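Local coordinates for manganese-binding protein (Chlamydia trachomatis, PDB 6NSI), which binds iron, manganese and nickel ions, preferring Fe(2+), and hands them to the membrane permease of the ABC transporter YtgABCD for import, at residues 164-169 and 194-199; 16-21 and 116-121. All coordinates share one frame; numbering follows the deposited sequence.

Contact 1 of 2, residues 164-169 and 194-199; sequences LVTGHN and CISPEG. With FE (Fe (III) ion), chain B.
H168 turns CB and one edge of its ring to the carbonyl oxygen of G199, where two short parallel strands, 164-165 and 194-195, run out into loops at the iron site of this solute-binding protein. H168 CB lies 3.2 Å from G199 O, an atom in the plane of the imidazole, and also packs on E198 CB. NE2 of the ring binds the Fe(III) ion together with H36, H102 and D260, while ND1 hydrogen-bonds E229, which limits ring rotation. G199 O has a second task: it accepts N169 N at 3.0 Å, the donor standing 51° above the carbonyl plane.

S196 OG, set between its own backbone N and carbonyl carbon (chi1 59°), packs against H168 C and donates to E198 O at 2.7 Å; a water donates to the same hydroxyl. T166 OG1 donates to H168 O at 2.6 Å, bridging its own loop across two residues. Behind these loops the strands pair through I195 N to L164 O. V165 CG2 and I195 CG2 lie side by side, 3.8 Å apart, on the face covered by helix 208-221. The last bond of the pairing runs from T166 N to I195 O, 3.1 Å and nearly straight.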
# COMPACT_ATOMS: atom_id res chain seq x y z
N LEU A 164 -13.85 2.05 7.82
CA LEU A 164 -13.25 2.49 6.56
C LEU A 164 -13.78 1.64 5.41
O LEU A 164 -13.40 0.47 5.25
CB LEU A 164 -11.72 2.41 6.65
CG LEU A 164 -10.96 2.79 5.37
CD1 LEU A 164 -11.29 4.23 4.94
CD2 LEU A 164 -9.48 2.60 5.61
N VAL A 165 -14.64 2.24 4.59
CA VAL A 165 -15.25 1.55 3.45
C VAL A 165 -14.53 2.01 2.19
O VAL A 165 -14.60 3.19 1.83
CB VAL A 165 -16.76 1.82 3.36
CG1 VAL A 165 -17.36 1.08 2.16
CG2 VAL A 165 -17.47 1.41 4.67
N THR A 166 -13.85 1.10 1.50
CA THR A 166 -13.08 1.44 0.32
C THR A 166 -13.47 0.55 -0.86
O THR A 166 -14.31 -0.34 -0.75
CB THR A 166 -11.58 1.30 0.56
OG1 THR A 166 -11.27 -0.09 0.76
CG2 THR A 166 -11.17 2.12 1.79
N GLY A 167 -12.82 0.83 -2.01
CA GLY A 167 -13.14 0.11 -3.23
C GLY A 167 -12.72 -1.35 -3.19
O GLY A 167 -13.53 -2.24 -3.49
N HIS A 168 -11.44 -1.61 -2.86
CA HIS A 168 -11.00 -2.97 -2.58
C HIS A 168 -10.22 -2.98 -1.27
O HIS A 168 -10.04 -1.95 -0.62
CB HIS A 168 -10.20 -3.60 -3.75
CG HIS A 168 -8.77 -3.16 -3.88
ND1 HIS A 168 -8.39 -1.86 -4.18
CD2 HIS A 168 -7.62 -3.89 -3.90
CE1 HIS A 168 -7.08 -1.80 -4.31
NE2 HIS A 168 -6.59 -3.02 -4.15
N ASN A 169 -9.80 -4.18 -0.89
CA ASN A 169 -9.17 -4.45 0.41
C ASN A 169 -7.67 -4.15 0.33
O ASN A 169 -6.82 -5.04 0.32
CB ASN A 169 -9.44 -5.89 0.84
CG ASN A 169 -8.94 -6.19 2.23
OD1 ASN A 169 -8.65 -5.26 3.00
ND2 ASN A 169 -8.81 -7.47 2.56
N CYS A 194 -12.84 -2.22 8.75
CA CYS A 194 -12.73 -1.91 7.33
C CYS A 194 -13.51 -2.94 6.51
O CYS A 194 -13.66 -4.10 6.92
CB CYS A 194 -11.25 -1.86 6.87
SG CYS A 194 -10.28 -3.40 7.13
N ILE A 195 -14.01 -2.51 5.36
CA ILE A 195 -14.75 -3.40 4.45
C ILE A 195 -14.66 -2.83 3.04
O ILE A 195 -14.43 -1.64 2.84
CB ILE A 195 -16.23 -3.59 4.88
CG1 ILE A 195 -16.80 -4.88 4.27
CG2 ILE A 195 -17.06 -2.40 4.43
CD1 ILE A 195 -18.16 -5.27 4.81
N SER A 196 -14.85 -3.70 2.04
CA SER A 196 -14.80 -3.30 0.64
C SER A 196 -15.53 -4.36 -0.16
O SER A 196 -15.50 -5.54 0.21
CB SER A 196 -13.35 -3.13 0.14
OG SER A 196 -12.60 -4.32 0.27
N PRO A 197 -16.22 -3.98 -1.23
CA PRO A 197 -16.94 -4.99 -2.03
C PRO A 197 -16.00 -5.88 -2.82
O PRO A 197 -16.31 -7.05 -3.07
CB PRO A 197 -17.84 -4.15 -2.95
CG PRO A 197 -17.13 -2.83 -3.09
CD PRO A 197 -16.35 -2.61 -1.78
N GLU A 198 -14.84 -5.37 -3.20
CA GLU A 198 -13.80 -6.14 -3.86
C GLU A 198 -12.77 -6.62 -2.84
O GLU A 198 -12.50 -5.94 -1.85
CB GLU A 198 -13.13 -5.27 -4.94
CG GLU A 198 -12.02 -5.96 -5.74
CD GLU A 198 -12.54 -7.11 -6.58
OE1 GLU A 198 -12.71 -8.22 -6.03
OE2 GLU A 198 -12.78 -6.87 -7.79
N GLY A 199 -12.17 -7.79 -3.10
CA GLY A 199 -11.18 -8.37 -2.22
C GLY A 199 -9.79 -7.78 -2.39
O GLY A 199 -9.63 -6.59 -2.69
FE FE B . -4.45 -3.70 -4.32
O HOH W 1 -11.82 -4.00 3.06

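Contact 2 of 2, residues 16-21 and 116-121; sequences SRITGD and EMAAAL
I18 and A118 mark the closest approach of the two backbones, their CA atoms 6.4 Å apart, where the last turn of helix 9-19 comes up to helix 107-124; between T19 CA and L121 CA the spacing has opened to 8.1 Å. This is apolar helix-to-helix packing away from the iron site, with no hydrogen bond across it, and I18 makes the largest share of it, through both of its branches. CG1 is anti to the carbonyl carbon (chi1 -66°) and the chain continues extended, which drives CD1 end-on into the second helix. There CD1 meets the backbone at A118 N, 3.4 Å away, and touches A118 CB at 3.7 Å and M117 CB at 3.9 Å. The other branch, CG2, faces L121 and meets its CD1 at 3.7 Å.

L121 answers with that same methyl: CD1 also reaches T19 CG2, 3.6 Å away, so that one leucine branch touches two neighbouring residues of the first helix. The side chains of T19 and L121 cross at about a right angle. T19 turns only its methyl to the leucine; OG1 hydrogen-bonds N25. Just beyond, G20 leaves the helix with positive phi, its N still bonded to S16 O.

The side chain of M117 also touches C14 and V15, earlier in helix 9-19, and L80 of helix 80-85. F132 of helix 129-154 packs on I18 and T19, and A136 of that helix on A118, while F55 of strand 54-56 lies against L121.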
# COMPACT_ATOMS: atom_id res chain seq x y z
N SER A 16 15.08 5.39 -4.65
CA SER A 16 15.73 6.56 -5.23
C SER A 16 16.22 7.53 -4.16
O SER A 16 17.20 8.24 -4.39
CB SER A 16 14.76 7.27 -6.18
OG SER A 16 14.32 6.39 -7.20
N ARG A 17 15.54 7.56 -3.01
CA ARG A 17 15.98 8.43 -1.92
C ARG A 17 17.25 7.90 -1.26
O ARG A 17 18.09 8.68 -0.82
CB ARG A 17 14.86 8.58 -0.87
CG ARG A 17 13.84 9.70 -1.15
CD ARG A 17 14.39 11.07 -0.75
NE ARG A 17 13.99 11.51 0.59
CZ ARG A 17 14.82 11.61 1.64
NH1 ARG A 17 16.11 11.28 1.51
NH2 ARG A 17 14.37 12.03 2.81
N ILE A 18 17.39 6.58 -1.17
CA ILE A 18 18.62 6.01 -0.62
C ILE A 18 19.79 6.25 -1.55
O ILE A 18 20.89 6.60 -1.11
CB ILE A 18 18.45 4.51 -0.32
CG1 ILE A 18 17.43 4.30 0.79
CG2 ILE A 18 19.79 3.88 0.04
CD1 ILE A 18 16.98 2.86 0.90
N THR A 19 19.59 6.07 -2.86
CA THR A 19 20.71 6.13 -3.80
C THR A 19 21.03 7.54 -4.29
O THR A 19 22.19 7.82 -4.61
CB THR A 19 20.47 5.24 -5.03
OG1 THR A 19 19.30 5.67 -5.74
CG2 THR A 19 20.32 3.78 -4.63
N GLY A 20 20.03 8.42 -4.35
CA GLY A 20 20.23 9.71 -4.99
C GLY A 20 20.84 9.59 -6.37
O GLY A 20 20.48 8.72 -7.17
N ASP A 21 21.74 10.49 -6.72
CA ASP A 21 22.33 10.55 -8.08
C ASP A 21 23.23 9.36 -8.45
O ASP A 21 23.40 9.18 -9.64
CB ASP A 21 23.27 11.75 -8.18
CG ASP A 21 22.71 12.93 -8.94
OD1 ASP A 21 21.49 13.06 -8.98
OD2 ASP A 21 23.50 13.72 -9.47
N GLU A 116 15.30 -2.75 4.56
CA GLU A 116 15.79 -3.85 3.73
C GLU A 116 16.29 -3.33 2.39
O GLU A 116 17.30 -3.83 1.87
CB GLU A 116 14.69 -4.89 3.52
CG GLU A 116 14.17 -5.49 4.81
CD GLU A 116 15.25 -6.23 5.57
OE1 GLU A 116 16.04 -6.96 4.94
OE2 GLU A 116 15.30 -6.07 6.81
N MET A 117 15.60 -2.35 1.80
CA MET A 117 16.09 -1.72 0.58
C MET A 117 17.51 -1.19 0.77
O MET A 117 18.41 -1.51 -0.01
CB MET A 117 15.18 -0.57 0.17
CG MET A 117 13.72 -0.95 -0.11
SD MET A 117 12.85 0.54 -0.63
CE MET A 117 11.15 0.18 -0.12
N ALA A 118 17.73 -0.37 1.81
CA ALA A 118 19.06 0.18 2.07
C ALA A 118 20.09 -0.92 2.23
O ALA A 118 21.16 -0.88 1.61
CB ALA A 118 19.02 1.05 3.33
N ALA A 119 19.80 -1.92 3.07
CA ALA A 119 20.76 -3.00 3.29
C ALA A 119 21.08 -3.69 1.98
O ALA A 119 22.25 -3.84 1.61
CB ALA A 119 20.20 -3.99 4.31
N ALA A 120 20.04 -4.09 1.24
CA ALA A 120 20.22 -4.73 -0.05
C ALA A 120 21.06 -3.87 -0.99
O ALA A 120 21.94 -4.38 -1.69
CB ALA A 120 18.86 -5.04 -0.68
N LEU A 121 20.78 -2.57 -1.04
CA LEU A 121 21.53 -1.69 -1.93
C LEU A 121 22.99 -1.62 -1.51
O LEU A 121 23.90 -1.70 -2.35
CB LEU A 121 20.92 -0.29 -1.93
CG LEU A 121 19.73 -0.09 -2.85
CD1 LEU A 121 19.05 1.23 -2.49
CD2 LEU A 121 20.14 -0.12 -4.31

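In the fold
From the N terminus, strand 3-6 leads into helix 9-19, whose end takes part in contact 2. The chain then makes strand 24-27, passes the iron ligand H36, adds strands 54-56 and 77-79 to complete the four-stranded parallel sheet, and passes H102 before helix 107-124 closes this 94-residue loop. Helix 129-154 follows, and contact 1 opens after it, closing a much shorter loop that holds helices 172-178 and 182-187. The two contacts are thus in series, neither nested nor crossed. The centres of contact 1 and contact 2 are about 33 Å apart, on opposite sides of the chain's centre. Contact 2 ties helices beside the N-terminal sheet; contact 1 joins the two-stranded sheet and the loops after it, one carrying H168.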